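Local structure of CDP-4-keto-6-deoxy-D-glucose-3-dehydrase (Yersinia pseudotuberculosis, 3BB8) at residues G86-T98 against G119-G131. The protein is a pyridoxal-5'-phosphate enzyme of the DegT/DnrJ/EryC1 family that probably dehydrates CDP-4-keto-6-deoxy-D-glucose at C3 during lipopolysaccharide biosynthesis. The protein carries 1 engineered substitution. Numbering follows the deposited sequence.
Sequences GSSANLLALTALT and GFPTTVNPTIQNG. With PLP (pyridoxal-5'-phosphate), chain C.
Ser-87 and Thr-122 meet beside the cofactor, in a worked example of a phosphate held at a helix N-terminus. Gly-86 N donates to PLP O1P at 2.9 Å, and Ser-87 grips O3P twice, through its N and, at 2.6 Å, through OG. With OG lying beside its own backbone N (chi1 -58°), Ser-87 can serve the same phosphate oxygen from both groups, while Thr-122 OG1 donates to Ser-87 OG at 2.8 Å; Thr-122, which also lines the PLP pocket, thereby fixes the rotation of the Ser-87 hydroxyl. The positive end of helix 86-96 would be expected to favour the anion. Phe-120 presents one ring face to the pyridine of PLP, offset toward the rim, with Pro-121 CD over the opposite face. Further on, Asn-90 packs its CB against Thr-122 O, near Thr-123, whose hydroxyl bonds to Asp-191. The apolar part follows: Leu-91 and Leu-94 take Pro-126 between them. The proline ring lies close on the backbone, CG 3.7 Å from Leu-91 CA, with CB 3.9 Å from Leu-94 CB. Leu-94, its CG trans to the backbone N (chi1 -166°), brings CD1 to 3.8 Å from Pro-126 O and past the Asn-130 side chain. Thr-95 OG1 and Thr-95 N bond to Leu-91 O from opposite faces of its plane, and Asn-130 crosses Thr-95 at about a right angle before reaching Thr-98 CG2. The axes of helices 86-96 and 121-129 approach to 8.4 Å with a crossing angle of -36°; this pair places Gly-86, Ser-87, Phe-120 and Thr-122 round one PLP, the cofactor site of the aspartate aminotransferase fold.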
ATOM      1  N   GLY A  86       5.975   2.146  -5.907  1.00 19.22           N
ATOM      2  CA  GLY A  86       7.363   2.524  -5.776  1.00 20.51           C
ATOM      3  C   GLY A  86       7.535   3.303  -4.477  1.00 20.45           C
ATOM      4  O   GLY A  86       8.556   3.156  -3.784  1.00 19.47           O
ATOM      5  N   SER A  87       6.545   4.132  -4.140  1.00 19.47           N
ATOM      6  CA  SER A  87       6.614   4.919  -2.908  1.00 22.29           C
ATOM      7  C   SER A  87       6.632   3.968  -1.701  1.00 25.05           C
ATOM      8  O   SER A  87       7.367   4.171  -0.743  1.00 25.08           O
ATOM      9  CB  SER A  87       5.410   5.865  -2.798  1.00 23.90           C
ATOM     10  OG  SER A  87       5.330   6.752  -3.902  1.00 25.88           O
ATOM     11  N   SER A  88       5.815   2.919  -1.747  1.00 28.16           N
ATOM     12  CA  SER A  88       5.795   1.973  -0.632  1.00 27.90           C
ATOM     13  C   SER A  88       7.137   1.247  -0.557  1.00 28.65           C
ATOM     14  O   SER A  88       7.617   0.940   0.534  1.00 28.87           O
ATOM     15  CB  SER A  88       4.662   0.960  -0.802  1.00 25.28           C
ATOM     16  OG  SER A  88       3.414   1.595  -0.646  1.00 22.21           O
ATOM     17  N   ALA A  89       7.736   0.971  -1.712  1.00 27.28           N
ATOM     18  CA  ALA A  89       9.027   0.298  -1.730  1.00 29.13           C
ATOM     19  C   ALA A  89      10.038   1.178  -1.002  1.00 28.11           C
ATOM     20  O   ALA A  89      10.759   0.701  -0.117  1.00 29.23           O
ATOM     21  CB  ALA A  89       9.480   0.033  -3.169  1.00 28.19           C
ATOM     22  N   ASN A  90      10.084   2.463  -1.362  1.00 26.77           N
ATOM     23  CA  ASN A  90      11.004   3.397  -0.706  1.00 24.25           C
ATOM     24  C   ASN A  90      10.733   3.416   0.799  1.00 23.23           C
ATOM     25  O   ASN A  90      11.670   3.417   1.602  1.00 23.26           O
ATOM     26  CB  ASN A  90      10.854   4.816  -1.269  1.00 24.55           C
ATOM     27  CG  ASN A  90      11.538   4.994  -2.624  1.00 26.23           C
ATOM     28  OD1 ASN A  90      11.291   5.964  -3.338  1.00 24.19           O
ATOM     29  ND2 ASN A  90      12.403   4.065  -2.973  1.00 25.58           N
ATOM     30  N   LEU A  91       9.459   3.430   1.183  1.00 20.45           N
ATOM     31  CA  LEU A  91       9.085   3.446   2.603  1.00 22.22           C
ATOM     32  C   LEU A  91       9.637   2.235   3.357  1.00 23.90           C
ATOM     33  O   LEU A  91      10.210   2.383   4.436  1.00 23.48           O
ATOM     34  CB  LEU A  91       7.563   3.474   2.761  1.00 25.08           C
ATOM     35  CG  LEU A  91       7.061   3.465   4.212  1.00 25.82           C
ATOM     36  CD1 LEU A  91       7.613   4.669   4.960  1.00 25.19           C
ATOM     37  CD2 LEU A  91       5.540   3.478   4.230  1.00 28.10           C
ATOM     38  N   LEU A  92       9.472   1.046   2.774  1.00 23.79           N
ATOM     39  CA  LEU A  92       9.946  -0.204   3.380  1.00 23.92           C
ATOM     40  C   LEU A  92      11.484  -0.287   3.452  1.00 25.65           C
ATOM     41  O   LEU A  92      12.043  -0.770   4.437  1.00 24.35           O
ATOM     42  CB  LEU A  92       9.391  -1.406   2.596  1.00 21.92           C
ATOM     43  CG  LEU A  92       7.888  -1.693   2.756  1.00 21.04           C
ATOM     44  CD1 LEU A  92       7.452  -2.780   1.786  1.00 20.75           C
ATOM     45  CD2 LEU A  92       7.610  -2.134   4.196  1.00 24.99           C
ATOM     46  N   ALA A  93      12.157   0.190   2.408  1.00 26.48           N
ATOM     47  CA  ALA A  93      13.618   0.179   2.342  1.00 26.56           C
ATOM     48  C   ALA A  93      14.243   0.981   3.483  1.00 27.29           C
ATOM     49  O   ALA A  93      15.121   0.487   4.189  1.00 29.45           O
ATOM     50  CB  ALA A  93      14.081   0.734   0.994  1.00 24.23           C
ATOM     51  N   LEU A  94      13.775   2.212   3.674  1.00 27.55           N
ATOM     52  CA  LEU A  94      14.297   3.085   4.727  1.00 27.44           C
ATOM     53  C   LEU A  94      13.861   2.640   6.123  1.00 27.47           C
ATOM     54  O   LEU A  94      14.647   2.690   7.066  1.00 28.67           O
ATOM     55  CB  LEU A  94      13.836   4.527   4.480  1.00 26.32           C
ATOM     56  CG  LEU A  94      14.440   5.734   5.208  1.00 25.48           C
ATOM     57  CD1 LEU A  94      14.017   5.763   6.680  1.00 26.75           C
ATOM     58  CD2 LEU A  94      15.948   5.696   5.063  1.00 27.27           C
ATOM     59  N   THR A  95      12.614   2.203   6.250  1.00 26.00           N
ATOM     60  CA  THR A  95      12.079   1.773   7.536  1.00 26.42           C
ATOM     61  C   THR A  95      12.799   0.550   8.073  1.00 26.73           C
ATOM     62  O   THR A  95      13.119   0.483   9.253  1.00 29.28           O
ATOM     63  CB  THR A  95      10.575   1.453   7.433  1.00 27.59           C
ATOM     64  OG1 THR A  95       9.878   2.628   7.009  1.00 23.73           O
ATOM     65  CG2 THR A  95      10.028   0.980   8.797  1.00 25.01           C
ATOM     66  N   ALA A  96      13.052  -0.409   7.193  1.00 27.53           N
ATOM     67  CA  ALA A  96      13.738  -1.636   7.545  1.00 28.13           C
ATOM     68  C   ALA A  96      15.087  -1.376   8.212  1.00 32.57           C
ATOM     69  O   ALA A  96      15.500  -2.111   9.113  1.00 35.59           O
ATOM     70  CB  ALA A  96      13.934  -2.456   6.313  1.00 27.74           C
ATOM     71  N   LEU A  97      15.777  -0.332   7.773  1.00 33.32           N
ATOM     72  CA  LEU A  97      17.075  -0.009   8.343  1.00 33.02           C
ATOM     73  C   LEU A  97      16.935   0.563   9.744  1.00 34.75           C
ATOM     74  O   LEU A  97      17.936   0.934  10.359  1.00 35.99           O
ATOM     75  CB  LEU A  97      17.814   0.991   7.456  1.00 31.60           C
ATOM     76  CG  LEU A  97      18.167   0.538   6.039  1.00 30.44           C
ATOM     77  CD1 LEU A  97      18.913   1.647   5.302  1.00 29.25           C
ATOM     78  CD2 LEU A  97      19.017  -0.709   6.113  1.00 31.56           C
ATOM     79  N   THR A  98      15.703   0.651  10.247  1.00 34.13           N
ATOM     80  CA  THR A  98      15.479   1.180  11.596  1.00 35.49           C
ATOM     81  C   THR A  98      15.309   0.023  12.579  1.00 35.25           C
ATOM     82  O   THR A  98      15.178   0.231  13.790  1.00 35.29           O
ATOM     83  CB  THR A  98      14.200   2.046  11.696  1.00 35.94           C
ATOM     84  OG1 THR A  98      13.052   1.197  11.585  1.00 37.06           O
ATOM     85  CG2 THR A  98      14.164   3.104  10.590  1.00 36.72           C
ATOM     86  N   GLY A 119      14.065  16.055  -6.875  1.00 33.72           N
ATOM     87  CA  GLY A 119      13.605  14.701  -7.107  1.00 33.71           C
ATOM     88  C   GLY A 119      12.123  14.467  -6.887  1.00 32.55           C
ATOM     89  O   GLY A 119      11.293  15.368  -7.039  1.00 32.54           O
ATOM     90  N   PHE A 120      11.789  13.234  -6.537  1.00 29.98           N
ATOM     91  CA  PHE A 120      10.405  12.869  -6.303  1.00 28.03           C
ATOM     92  C   PHE A 120      10.155  12.829  -4.796  1.00 26.57           C
ATOM     93  O   PHE A 120      10.998  12.348  -4.038  1.00 25.88           O
ATOM     94  CB  PHE A 120      10.108  11.504  -6.924  1.00 28.87           C
ATOM     95  CG  PHE A 120       8.648  11.195  -6.995  1.00 30.34           C
ATOM     96  CD1 PHE A 120       7.841  11.850  -7.918  1.00 28.82           C
ATOM     97  CD2 PHE A 120       8.059  10.325  -6.082  1.00 27.98           C
ATOM     98  CE1 PHE A 120       6.463  11.652  -7.929  1.00 29.71           C
ATOM     99  CE2 PHE A 120       6.684  10.123  -6.085  1.00 28.26           C
ATOM    100  CZ  PHE A 120       5.885  10.789  -7.009  1.00 29.21           C
ATOM    101  N   PRO A 121       9.001  13.352  -4.345  1.00 27.84           N
ATOM    102  CA  PRO A 121       8.645  13.382  -2.923  1.00 29.92           C
ATOM    103  C   PRO A 121       8.845  12.113  -2.089  1.00 28.24           C
ATOM    104  O   PRO A 121       9.500  12.160  -1.054  1.00 26.81           O
ATOM    105  CB  PRO A 121       7.184  13.866  -2.933  1.00 29.12           C
ATOM    106  CG  PRO A 121       6.732  13.663  -4.344  1.00 30.79           C
ATOM    107  CD  PRO A 121       7.943  13.987  -5.144  1.00 29.21           C
ATOM    108  N   THR A 122       8.319  10.982  -2.545  1.00 30.26           N
ATOM    109  CA  THR A 122       8.443   9.746  -1.777  1.00 29.84           C
ATOM    110  C   THR A 122       9.852   9.130  -1.700  1.00 31.35           C
ATOM    111  O   THR A 122      10.063   8.102  -1.047  1.00 30.57           O
ATOM    112  CB  THR A 122       7.416   8.709  -2.253  1.00 30.23           C
ATOM    113  OG1 THR A 122       7.635   8.386  -3.630  1.00 27.38           O
ATOM    114  CG2 THR A 122       6.010   9.277  -2.092  1.00 30.44           C
ATOM    115  N   THR A 123      10.818   9.764  -2.354  1.00 30.65           N
ATOM    116  CA  THR A 123      12.208   9.294  -2.278  1.00 29.22           C
ATOM    117  C   THR A 123      12.727   9.781  -0.928  1.00 26.57           C
ATOM    118  O   THR A 123      13.521   9.115  -0.264  1.00 25.88           O
ATOM    119  CB  THR A 123      13.088   9.929  -3.379  1.00 29.55           C
ATOM    120  OG1 THR A 123      12.710   9.397  -4.647  1.00 29.54           O
ATOM    121  CG2 THR A 123      14.582   9.659  -3.131  1.00 28.07           C
ATOM    122  N   VAL A 124      12.228  10.946  -0.523  1.00 26.92           N
ATOM    123  CA  VAL A 124      12.645  11.602   0.714  1.00 25.05           C
ATOM    124  C   VAL A 124      11.687  11.460   1.899  1.00 26.26           C
ATOM    125  O   VAL A 124      12.134  11.408   3.051  1.00 28.27           O
ATOM    126  CB  VAL A 124      12.894  13.118   0.445  1.00 25.20           C
ATOM    127  CG1 VAL A 124      13.263  13.852   1.727  1.00 19.50           C
ATOM    128  CG2 VAL A 124      14.017  13.279  -0.587  1.00 27.71           C
ATOM    129  N   ASN A 125      10.383  11.388   1.632  1.00 22.77           N
ATOM    130  CA  ASN A 125       9.413  11.295   2.715  1.00 24.07           C
ATOM    131  C   ASN A 125       9.660  10.198   3.756  1.00 23.78           C
ATOM    132  O   ASN A 125       9.529  10.446   4.954  1.00 25.81           O
ATOM    133  CB  ASN A 125       7.992  11.177   2.140  1.00 24.00           C
ATOM    134  CG  ASN A 125       7.576  12.421   1.358  1.00 25.04           C
ATOM    135  OD1 ASN A 125       8.306  13.430   1.329  1.00 24.27           O
ATOM    136  ND2 ASN A 125       6.401  12.368   0.739  1.00 18.31           N
ATOM    137  N   PRO A 126      10.025   8.977   3.321  1.00 24.05           N
ATOM    138  CA  PRO A 126      10.262   7.911   4.302  1.00 25.46           C
ATOM    139  C   PRO A 126      11.224   8.356   5.405  1.00 27.17           C
ATOM    140  O   PRO A 126      11.028   8.034   6.570  1.00 27.89           O
ATOM    141  CB  PRO A 126      10.823   6.771   3.447  1.00 25.83           C
ATOM    142  CG  PRO A 126      10.118   6.975   2.119  1.00 21.64           C
ATOM    143  CD  PRO A 126      10.236   8.488   1.948  1.00 23.58           C
ATOM    144  N   THR A 127      12.259   9.103   5.027  1.00 29.28           N
ATOM    145  CA  THR A 127      13.237   9.609   5.986  1.00 29.97           C
ATOM    146  C   THR A 127      12.537  10.448   7.041  1.00 29.83           C
ATOM    147  O   THR A 127      12.737  10.253   8.236  1.00 32.11           O
ATOM    148  CB  THR A 127      14.303  10.486   5.290  1.00 29.94           C
ATOM    149  OG1 THR A 127      15.203   9.649   4.554  1.00 30.28           O
ATOM    150  CG2 THR A 127      15.082  11.300   6.306  1.00 27.37           C
ATOM    151  N   ILE A 128      11.715  11.383   6.584  1.00 29.95           N
ATOM    152  CA  ILE A 128      10.966  12.267   7.472  1.00 29.55           C
ATOM    153  C   ILE A 128       9.904  11.506   8.282  1.00 30.90           C
ATOM    154  O   ILE A 128       9.668  11.795   9.462  1.00 27.99           O
ATOM    155  CB  ILE A 128      10.242  13.371   6.657  1.00 28.65           C
ATOM    156  CG1 ILE A 128      11.262  14.180   5.853  1.00 28.01           C
ATOM    157  CG2 ILE A 128       9.439  14.262   7.582  1.00 27.19           C
ATOM    158  CD1 ILE A 128      10.658  15.123   4.849  1.00 29.06           C
ATOM    159  N   GLN A 129       9.253  10.545   7.631  1.00 31.62           N
ATOM    160  CA  GLN A 129       8.198   9.772   8.274  1.00 30.41           C
ATOM    161  C   GLN A 129       8.728   8.826   9.350  1.00 30.71           C
ATOM    162  O   GLN A 129       7.963   8.282  10.134  1.00 31.48           O
ATOM    163  CB  GLN A 129       7.395   9.031   7.207  1.00 28.45           C
ATOM    164  CG  GLN A 129       6.718   9.996   6.229  1.00 28.49           C
ATOM    165  CD  GLN A 129       6.175   9.312   4.984  1.00 27.06           C
ATOM    166  OE1 GLN A 129       6.863   8.497   4.356  1.00 23.35           O
ATOM    167  NE2 GLN A 129       4.937   9.649   4.614  1.00 27.28           N
ATOM    168  N   ASN A 130      10.044   8.646   9.393  1.00 32.21           N
ATOM    169  CA  ASN A 130      10.648   7.805  10.415  1.00 31.49           C
ATOM    170  C   ASN A 130      11.339   8.680  11.450  1.00 30.93           C
ATOM    171  O   ASN A 130      12.068   8.195  12.305  1.00 31.52           O
ATOM    172  CB  ASN A 130      11.645   6.825   9.804  1.00 30.38           C
ATOM    173  CG  ASN A 130      10.975   5.563   9.308  1.00 31.36           C
ATOM    174  OD1 ASN A 130      10.662   5.431   8.120  1.00 31.91           O
ATOM    175  ND2 ASN A 130      10.719   4.634  10.229  1.00 26.49           N
ATOM    176  N   GLY A 131      11.098   9.980  11.371  1.00 31.57           N
ATOM    177  CA  GLY A 131      11.710  10.888  12.324  1.00 33.02           C
ATOM    178  C   GLY A 131      13.164  11.231  12.040  1.00 33.80           C
ATOM    179  O   GLY A 131      13.852  11.757  12.906  1.00 34.90           O
TER
HETATM  180  N1  PLP C 500      10.634   7.751  -6.902  1.00 36.22           N
HETATM  181  C2  PLP C 500      10.700   8.192  -8.213  1.00 38.72           C
HETATM  182  C2A PLP C 500      11.982   8.880  -8.663  1.00 34.87           C
HETATM  183  C3  PLP C 500       9.589   7.992  -9.086  1.00 37.58           C
HETATM  184  O3  PLP C 500       9.609   8.411 -10.370  1.00 42.26           O
HETATM  185  C4  PLP C 500       8.390   7.318  -8.599  1.00 38.87           C
HETATM  186  C4A PLP C 500       7.211   7.096  -9.609  1.00 40.82           C
HETATM  187  C5  PLP C 500       8.380   6.895  -7.229  1.00 36.77           C
HETATM  188  C6  PLP C 500       9.546   7.135  -6.403  1.00 36.10           C
HETATM  189  C5A PLP C 500       7.269   6.192  -6.511  1.00 33.12           C
HETATM  190  O4P PLP C 500       6.563   5.329  -7.286  1.00 28.67           O
HETATM  191  P   PLP C 500       4.965   5.163  -7.276  1.00 28.86           P
HETATM  192  O1P PLP C 500       4.693   3.806  -7.894  1.00 27.71           O
HETATM  193  O2P PLP C 500       4.406   6.378  -8.224  1.00 30.42           O
HETATM  194  O3P PLP C 500       4.430   5.291  -5.846  1.00 26.52           O